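Local coordinates for cellulose biosynthesis protein BcsG (Salmonella typhimurium LT2, PDB 5OLT) that is required for cellulose biosynthesis, this piece being its zinc-binding extramembrane domain, of the alkaline phosphatase family, at residues G175-L180 with D191-N196; L181-S186 with N215-H220. All coordinates share one frame; numbering follows the deposited sequence.

Contact 1 (G175-L180 with D191-N196); sequences GLPTAL and DLAVLN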
loop_
_atom_site.group_PDB
_atom_site.type_symbol
_atom_site.label_atom_id
_atom_site.label_comp_id
_atom_site.label_asym_id
_atom_site.label_seq_id
_atom_site.Cartn_x
_atom_site.Cartn_y
_atom_site.Cartn_z
ATOM N N GLY A 175 25.556 -1.446 11.852
ATOM C CA GLY A 175 25.637 -0.286 12.725
ATOM C C GLY A 175 24.294 0.297 13.132
ATOM O O GLY A 175 24.259 1.252 13.888
ATOM N N LEU A 176 23.188 -0.249 12.625
ATOM C CA LEU A 176 21.888 0.270 13.036
ATOM C C LEU A 176 21.510 -0.196 14.433
ATOM O O LEU A 176 21.772 -1.326 14.772
ATOM C CB LEU A 176 20.802 -0.176 12.064
ATOM C CG LEU A 176 20.847 0.399 10.647
ATOM C CD1 LEU A 176 19.806 -0.342 9.831
ATOM C CD2 LEU A 176 20.579 1.903 10.664
ATOM N N PRO A 177 20.873 0.683 15.236
ATOM C CA PRO A 177 20.419 0.220 16.540
ATOM C C PRO A 177 19.224 -0.724 16.423
ATOM O O PRO A 177 18.417 -0.619 15.494
ATOM C CB PRO A 177 20.031 1.506 17.277
ATOM C CG PRO A 177 19.856 2.537 16.241
ATOM C CD PRO A 177 20.525 2.097 14.991
ATOM N N THR A 178 19.154 -1.674 17.328
ATOM C CA THR A 178 18.057 -2.628 17.389
ATOM C C THR A 178 16.952 -2.070 18.283
ATOM O O THR A 178 17.192 -1.657 19.441
ATOM C CB THR A 178 18.591 -3.946 17.954
ATOM O OG1 THR A 178 19.463 -4.516 16.979
ATOM C CG2 THR A 178 17.479 -4.951 18.216
ATOM N N ALA A 179 15.734 -2.015 17.747
ATOM C CA ALA A 179 14.571 -1.573 18.517
ATOM C C ALA A 179 13.842 -2.731 19.202
ATOM O O ALA A 179 13.349 -2.573 20.353
ATOM C CB ALA A 179 13.638 -0.859 17.588
ATOM N N LEU A 180 13.737 -3.858 18.499
ATOM C CA LEU A 180 12.999 -5.031 18.952
ATOM C C LEU A 180 13.749 -6.267 18.502
ATOM O O LEU A 180 14.503 -6.241 17.549
ATOM C CB LEU A 180 11.575 -5.088 18.343
ATOM C CG LEU A 180 10.636 -3.928 18.734
ATOM C CD1 LEU A 180 9.517 -3.794 17.702
ATOM C CD2 LEU A 180 10.068 -4.145 20.132
ATOM N N ASP A 191 13.386 2.357 13.268
ATOM C CA ASP A 191 12.947 2.889 11.970
ATOM C C ASP A 191 13.448 4.290 11.690
ATOM O O ASP A 191 13.751 4.622 10.533
ATOM C CB ASP A 191 11.439 2.831 11.856
ATOM C CG ASP A 191 10.972 1.399 11.766
ATOM O OD1 ASP A 191 11.537 0.687 10.865
ATOM O OD2 ASP A 191 10.144 0.952 12.619
ATOM N N LEU A 192 13.524 5.138 12.733
ATOM C CA LEU A 192 14.075 6.469 12.511
ATOM C C LEU A 192 15.524 6.362 12.080
ATOM O O LEU A 192 15.954 7.141 11.216
ATOM C CB LEU A 192 13.907 7.322 13.759
ATOM C CG LEU A 192 14.320 8.793 13.684
ATOM C CD1 LEU A 192 13.628 9.479 12.499
ATOM C CD2 LEU A 192 14.029 9.477 15.024
ATOM N N ALA A 193 16.286 5.421 12.656
ATOM C CA ALA A 193 17.691 5.240 12.228
ATOM C C ALA A 193 17.792 4.778 10.774
ATOM O O ALA A 193 18.626 5.280 10.017
ATOM C CB ALA A 193 18.407 4.268 13.138
ATOM N N VAL A 194 16.918 3.844 10.368
ATOM C CA VAL A 194 16.892 3.393 8.979
ATOM C C VAL A 194 16.562 4.579 8.049
ATOM O O VAL A 194 17.201 4.756 7.007
ATOM C CB VAL A 194 15.839 2.273 8.782
ATOM C CG1 VAL A 194 15.691 1.922 7.313
ATOM C CG2 VAL A 194 16.230 1.011 9.551
ATOM N N LEU A 195 15.575 5.394 8.425
ATOM C CA LEU A 195 15.120 6.497 7.570
ATOM C C LEU A 195 16.195 7.586 7.516
ATOM O O LEU A 195 16.392 8.175 6.464
ATOM C CB LEU A 195 13.789 7.070 8.077
ATOM C CG LEU A 195 12.611 6.148 7.772
ATOM C CD1 LEU A 195 11.438 6.506 8.702
ATOM C CD2 LEU A 195 12.200 6.277 6.293
ATOM N N ASN A 196 16.849 7.864 8.636
ATOM C CA ASN A 196 17.909 8.883 8.627
ATOM C C ASN A 196 19.106 8.457 7.773
ATOM O O ASN A 196 19.721 9.303 7.093
ATOM C CB ASN A 196 18.331 9.228 10.034
ATOM C CG ASN A 196 17.406 10.252 10.665
ATOM O OD1 ASN A 196 16.799 11.084 9.978
ATOM N ND2 ASN A 196 17.308 10.214 11.982
#
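Leu176 and Pro177 pack on the first turn of helix 191-203, where Ala193 and Val194 receive them through apolar side-chain contacts, with no hydrogen bond between the two segments. The Pro177 ring meets the Ala193 methyl, with its CD 3.6 Å and its CG 3.8 Å from Ala193 CB. Leu176 splits its two branches between neighbouring helix residues. Its CG lies beside the backbone N and anti to the carbonyl carbon (chi1 -68°), and the extended second torsion (172°) carries CD1 onward until it stands 3.8 Å from Val194 CG2. CD2 turns instead to Ala193, 4.1 Å from its CB and 4.0 Å from its carbonyl O. The Leu176 and Val194 side chains cross at about a right angle, touching through single methyl groups; CG2 is the Val194 branch beside the backbone N. Beyond Pro177 the chain enters strand 178-181, which pairs antiparallel with strand 187-189. Ala179 and Leu180 both face Val188 there in a classic beta bulge. The hairpin then runs into helix 191-203, against whose first turn its incoming arm packs. Deeper in the fold, Val194 and Leu195 rest on Phe214 of strand 210-216, and Leu195 also reaches Phe248 of helix 234-255.

Contact 2 (L181-S186 with N215-H220); sequences LSFDGS and NLLPLH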
loop_
_atom_site.group_PDB
_atom_site.type_symbol
_atom_site.label_atom_id
_atom_site.label_comp_id
_atom_site.label_asym_id
_atom_site.label_seq_id
_atom_site.Cartn_x
_atom_site.Cartn_y
_atom_site.Cartn_z
ATOM N N LEU A 181 13.487 -7.374 19.185
ATOM C CA LEU A 181 13.799 -8.693 18.637
ATOM C C LEU A 181 12.546 -9.339 18.121
ATOM O O LEU A 181 11.475 -9.254 18.755
ATOM C CB LEU A 181 14.526 -9.569 19.657
ATOM C CG LEU A 181 15.902 -8.991 20.005
ATOM C CD1 LEU A 181 16.541 -9.885 21.085
ATOM C CD2 LEU A 181 16.861 -8.799 18.809
ATOM N N SER A 182 12.672 -9.974 16.957
ATOM C CA SER A 182 11.503 -10.376 16.250
ATOM C C SER A 182 11.085 -11.692 16.793
ATOM O O SER A 182 11.794 -12.327 17.583
ATOM C CB SER A 182 11.695 -10.395 14.722
ATOM O OG SER A 182 12.557 -11.444 14.359
ATOM N N PHE A 183 9.858 -12.037 16.431
ATOM C CA PHE A 183 9.257 -13.335 16.714
ATOM C C PHE A 183 10.146 -14.515 16.269
ATOM O O PHE A 183 9.990 -15.611 16.798
ATOM C CB PHE A 183 7.881 -13.392 16.032
ATOM C CG PHE A 183 7.931 -13.076 14.562
ATOM C CD1 PHE A 183 7.980 -11.734 14.112
ATOM C CD2 PHE A 183 7.957 -14.106 13.620
ATOM C CE1 PHE A 183 8.067 -11.445 12.750
ATOM C CE2 PHE A 183 8.023 -13.819 12.263
ATOM C CZ PHE A 183 8.075 -12.486 11.825
ATOM N N ASP A 184 11.071 -14.280 15.317
ATOM C CA ASP A 184 12.069 -15.304 14.900
ATOM C C ASP A 184 13.476 -15.154 15.552
ATOM O O ASP A 184 14.383 -15.906 15.238
ATOM C CB ASP A 184 12.133 -15.461 13.342
ATOM C CG ASP A 184 13.158 -14.512 12.653
ATOM O OD1 ASP A 184 13.595 -13.513 13.265
ATOM O OD2 ASP A 184 13.546 -14.776 11.476
ATOM N N GLY A 185 13.632 -14.185 16.453
ATOM C CA GLY A 185 14.917 -13.939 17.151
ATOM C C GLY A 185 15.869 -12.913 16.492
ATOM O O GLY A 185 16.873 -12.469 17.089
ATOM N N SER A 186 15.567 -12.536 15.263
ATOM C CA SER A 186 16.420 -11.620 14.556
ATOM C C SER A 186 16.018 -10.163 14.857
ATOM O O SER A 186 14.946 -9.892 15.412
ATOM C CB SER A 186 16.432 -11.903 13.051
ATOM O OG SER A 186 15.155 -11.690 12.523
ATOM N N ASN A 215 10.306 -1.900 3.765
ATOM C CA ASN A 215 9.379 -2.771 4.480
ATOM C C ASN A 215 9.709 -2.808 5.977
ATOM O O ASN A 215 10.868 -2.937 6.359
ATOM C CB ASN A 215 9.374 -4.194 3.883
ATOM C CG ASN A 215 8.357 -5.070 4.554
ATOM O OD1 ASN A 215 8.688 -5.827 5.462
ATOM N ND2 ASN A 215 7.098 -4.984 4.104
ATOM N N LEU A 216 8.670 -2.630 6.797
ATOM C CA LEU A 216 8.787 -2.461 8.249
ATOM C C LEU A 216 8.013 -3.516 9.014
ATOM O O LEU A 216 6.813 -3.659 8.813
ATOM C CB LEU A 216 8.204 -1.086 8.699
ATOM C CG LEU A 216 8.901 0.147 8.203
ATOM C CD1 LEU A 216 8.530 0.411 6.757
ATOM C CD2 LEU A 216 8.511 1.340 9.064
ATOM N N LEU A 217 8.692 -4.169 9.946
ATOM C CA LEU A 217 8.146 -5.264 10.731
ATOM C C LEU A 217 7.823 -5.011 12.236
ATOM O O LEU A 217 7.423 -5.960 12.911
ATOM C CB LEU A 217 9.226 -6.399 10.675
ATOM C CG LEU A 217 8.748 -7.827 10.822
ATOM C CD1 LEU A 217 7.840 -8.197 9.647
ATOM C CD2 LEU A 217 9.939 -8.777 10.901
ATOM N N PRO A 218 7.961 -3.772 12.780
ATOM C CA PRO A 218 7.861 -3.716 14.249
ATOM C C PRO A 218 6.505 -4.115 14.827
ATOM O O PRO A 218 6.451 -4.537 15.987
ATOM C CB PRO A 218 8.178 -2.256 14.564
ATOM C CG PRO A 218 7.717 -1.517 13.359
ATOM C CD PRO A 218 8.128 -2.418 12.208
ATOM N N LEU A 219 5.429 -3.981 14.044
ATOM C CA LEU A 219 4.093 -4.264 14.572
ATOM C C LEU A 219 3.731 -5.738 14.446
ATOM O O LEU A 219 2.666 -6.137 14.885
ATOM C CB LEU A 219 3.046 -3.389 13.874
ATOM C CG LEU A 219 3.366 -1.897 13.946
ATOM C CD1 LEU A 219 2.200 -1.140 13.296
ATOM C CD2 LEU A 219 3.654 -1.383 15.360
ATOM N N HIS A 220 4.616 -6.566 13.861
ATOM C CA HIS A 220 4.303 -7.995 13.762
ATOM C C HIS A 220 4.174 -8.640 15.137
ATOM O O HIS A 220 4.897 -8.307 16.062
ATOM C CB HIS A 220 5.390 -8.706 12.968
ATOM C CG HIS A 220 5.019 -10.111 12.540
ATOM N ND1 HIS A 220 4.899 -11.179 13.425
ATOM C CD2 HIS A 220 4.749 -10.612 11.319
ATOM C CE1 HIS A 220 4.613 -12.277 12.750
ATOM N NE2 HIS A 220 4.526 -11.962 11.468
#
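Phe183 and His220 form an offset stack that joins the turn between the hairpin strands 178-181 and 187-189 to the loop after strand 210-216 of the central sheet. The ring centroids are 3.7 Å apart and the planes are inclined by 14°. His220 CE1 sits over the centre of the Phe183 face, 3.4 Å above its plane, while Phe183 CE1 lies toward the rim of the imidazole. The nearest atoms are Phe183 CD1 and His220 ND1, at 3.2 Å. Leu217 adds its CD2 methyl obliquely, 3.7 Å from Phe183 CE1. Phe183 attains this stack with CG in the crowded position between backbone N and carbonyl carbon (chi1 54°).

The imidazole is also held through its nitrogens: ND1 is hydrogen-bonded to a residue just beyond the contact, and NE2 to a bound citrate, probably from the crystallisation liquor. The zinc site, formed by Cys67, Ser102, Glu266 and His267, lies nearby; Asn215 ND2 bonds Glu266 OE2, placing the stack at the rim of this alkaline phosphatase-family metal centre. Asn223 ties the two loops together, accepting from Phe183 N through OD1 and donating to Pro218 O through ND2.

Each segment contains a type I beta turn, Ser182 to Gly185 (Gly185 N to Ser182 O, 2.8 Å) and Leu217 to His220. An Asx turn overlaps the end of the first, with Asp184 OD1 accepting from Ser186 N at 3.0 Å, on the anti side and 34° out of the carboxylate plane. The syn lone pair of the same OD1 takes the hydroxyl of Ser186, with OG 2.5 Å away.

In the fold
Contacts 1 and 2 hang on one hairpin: 175-180 leads into its first strand and 181-186 forms its turn. Their partners, helix 191-203 and strand 210-216, follow each other in the chain, so the four segments alternate. Contact 1 is partly buried, with Val194 buried, and its side-chain contacts are wholly aliphatic. Contact 2 lies at the surface near the zinc ion and relies on an aromatic stack, with polar bonds shaping its loops. Their centres are 13 Å apart, yet they touch: Leu180 CD1 packs 3.6 Å from Pro218 O, and Asp191 OD2 lies 3.5 Å from Pro218 CG.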